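Local coordinates for Spermidine/putrescine ABC transporter, periplasmic binding protein (Treponema pallidum, PDB 2V84), which probably binds polyamines such as spermidine and putrescine in the periplasm as the receptor of an ABC transporter, at residues 34-38 with 39-43. Sequence-based numbering, arbitrary orientation.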
loop_
_atom_site.group_PDB
_atom_site.type_symbol
_atom_site.label_atom_id
_atom_site.label_comp_id
_atom_site.label_asym_id
_atom_site.label_seq_id
_atom_site.Cartn_x
_atom_site.Cartn_y
_atom_site.Cartn_z
ATOM N N TYR A 34 12.061 -1.829 -4.790
ATOM C CA TYR A 34 11.634 -1.113 -6.001
ATOM C C TYR A 34 10.772 0.133 -5.775
ATOM O O TYR A 34 10.548 0.883 -6.710
ATOM C CB TYR A 34 10.957 -2.053 -7.036
ATOM C CG TYR A 34 11.647 -3.403 -7.229
ATOM C CD1 TYR A 34 13.002 -3.480 -7.570
ATOM C CD2 TYR A 34 10.934 -4.601 -7.086
ATOM C CE1 TYR A 34 13.642 -4.718 -7.743
ATOM C CE2 TYR A 34 11.569 -5.848 -7.259
ATOM C CZ TYR A 34 12.924 -5.890 -7.589
ATOM O OH TYR A 34 13.564 -7.102 -7.769
ATOM N N TYR A 35 10.304 0.350 -4.544
ATOM C CA TYR A 35 9.314 1.419 -4.235
ATOM C C TYR A 35 9.821 2.853 -4.463
ATOM O O TYR A 35 9.087 3.715 -4.971
ATOM C CB TYR A 35 8.791 1.249 -2.810
ATOM C CG TYR A 35 7.430 1.845 -2.551
ATOM C CD1 TYR A 35 6.545 2.115 -3.596
ATOM C CD2 TYR A 35 7.030 2.125 -1.252
ATOM C CE1 TYR A 35 5.276 2.663 -3.341
ATOM C CE2 TYR A 35 5.792 2.668 -0.980
ATOM C CZ TYR A 35 4.916 2.938 -2.014
ATOM O OH TYR A 35 3.678 3.437 -1.716
ATOM N N THR A 36 11.084 3.094 -4.122
ATOM C CA THR A 36 11.796 4.269 -4.613
ATOM C C THR A 36 12.528 3.935 -5.938
ATOM O O THR A 36 13.513 3.188 -5.931
ATOM C CB THR A 36 12.787 4.823 -3.565
ATOM O OG1 THR A 36 12.157 4.891 -2.281
ATOM C CG2 THR A 36 13.235 6.198 -3.965
ATOM N N PRO A 37 12.035 4.472 -7.075
ATOM C CA PRO A 37 12.618 4.184 -8.389
ATOM C C PRO A 37 14.095 4.576 -8.451
ATOM O O PRO A 37 14.430 5.758 -8.245
ATOM C CB PRO A 37 11.812 5.082 -9.330
ATOM C CG PRO A 37 10.525 5.313 -8.625
ATOM C CD PRO A 37 10.896 5.401 -7.184
ATOM N N THR A 38 14.962 3.602 -8.741
ATOM C CA THR A 38 16.412 3.829 -8.772
ATOM C C THR A 38 16.775 5.055 -9.599
ATOM O O THR A 38 17.761 5.728 -9.303
ATOM C CB THR A 38 17.197 2.617 -9.322
ATOM O OG1 THR A 38 16.591 2.182 -10.539
ATOM C CG2 THR A 38 17.214 1.466 -8.324
ATOM N N SER A 39 15.967 5.345 -10.621
ATOM C CA SER A 39 16.179 6.504 -11.480
ATOM C C SER A 39 16.140 7.806 -10.694
ATOM O O SER A 39 16.892 8.734 -10.984
ATOM C CB SER A 39 15.144 6.548 -12.595
ATOM O OG SER A 39 13.838 6.632 -12.059
ATOM N N LEU A 40 15.253 7.866 -9.703
ATOM C CA LEU A 40 15.143 9.011 -8.818
ATOM C C LEU A 40 16.286 9.056 -7.801
ATOM O O LEU A 40 16.786 10.141 -7.451
ATOM C CB LEU A 40 13.777 8.987 -8.114
ATOM C CG LEU A 40 12.615 9.456 -8.987
ATOM C CD1 LEU A 40 11.257 9.175 -8.347
ATOM C CD2 LEU A 40 12.756 10.937 -9.344
ATOM N N ILE A 41 16.706 7.884 -7.333
ATOM C CA ILE A 41 17.855 7.787 -6.431
ATOM C C ILE A 41 19.152 8.302 -7.079
ATOM O O ILE A 41 19.872 9.094 -6.471
ATOM C CB ILE A 41 18.027 6.357 -5.873
ATOM C CG1 ILE A 41 17.010 6.117 -4.755
ATOM C CG2 ILE A 41 19.479 6.107 -5.384
ATOM C CD1 ILE A 41 16.762 4.669 -4.473
ATOM N N LYS A 42 19.426 7.866 -8.311
ATOM C CA LYS A 42 20.576 8.344 -9.082
ATOM C C LYS A 42 20.575 9.868 -9.203
ATOM O O LYS A 42 21.623 10.497 -9.094
ATOM C CB LYS A 42 20.605 7.742 -10.509
ATOM C CG LYS A 42 20.181 6.270 -10.662
ATOM C CD LYS A 42 21.332 5.353 -11.133
ATOM C CE LYS A 42 21.951 4.550 -9.974
ATOM N NZ LYS A 42 21.949 5.297 -8.652
ATOM N N LYS A 43 19.400 10.450 -9.433
ATOM C CA LYS A 43 19.257 11.894 -9.611
ATOM C C LYS A 43 19.570 12.657 -8.344
ATOM O O LYS A 43 20.229 13.686 -8.392
ATOM C CB LYS A 43 17.859 12.255 -10.125
ATOM C CG LYS A 43 17.729 12.130 -11.626
ATOM C CD LYS A 43 16.294 12.000 -12.087
ATOM C CE LYS A 43 16.261 11.391 -13.480
ATOM N NZ LYS A 43 15.082 11.825 -14.269
#
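The carbonyl oxygen of Pro37 is gripped by two backbone amides at the N-terminus of helix 38-48, where the proline occupies the N-cap position. Leu40 N reaches Pro37 O at 2.7 Å on a bent path, with an N-H...O angle of 135°, and comes from above the carbonyl plane. Ile41 N lies in that plane and makes a longer but straighter bond of 3.2 Å to Pro37 O. Pro37 O thus takes the regular i+4 bond from Ile41 and also the i+3 amide of Leu40; the proline ring has no polar atom with which to cap the turn.

On the flank of this turn, the pyrrolidine ring of Pro37 and the side chain of Leu40 run side by side in the same direction, Pro37 CG meeting Leu40 CD1 at 3.9 Å. Ser39 OG, 3.7 Å from Pro37 CB, sits between its own backbone N and carbonyl carbon (chi1 60°). Helix 282-292 meets this flank, with Phe288 and Thr291 against Pro37, His284 and Glu287 against Leu40, and the Glu287 carboxylate hydrogen-bonded to Ser39 OG.

The methyl group of Thr36 makes a further contact with Ile41, the side chains crossing at about a right angle. With its methyl anti to the backbone N, Thr36 presents CG2 to Ile41 CG1 at 3.9 Å, while its hydroxyl is left to Asn31 and Tyr127. The start of helix 38-48, which follows strand 26-32 in this solute-binding-protein fold, also packs through Ile41 on Val52 and Tyr54 of strand 51-57 in the parallel sheet. Ile41 CD1 points back toward the loop and lies 3.9 Å from Thr36 O.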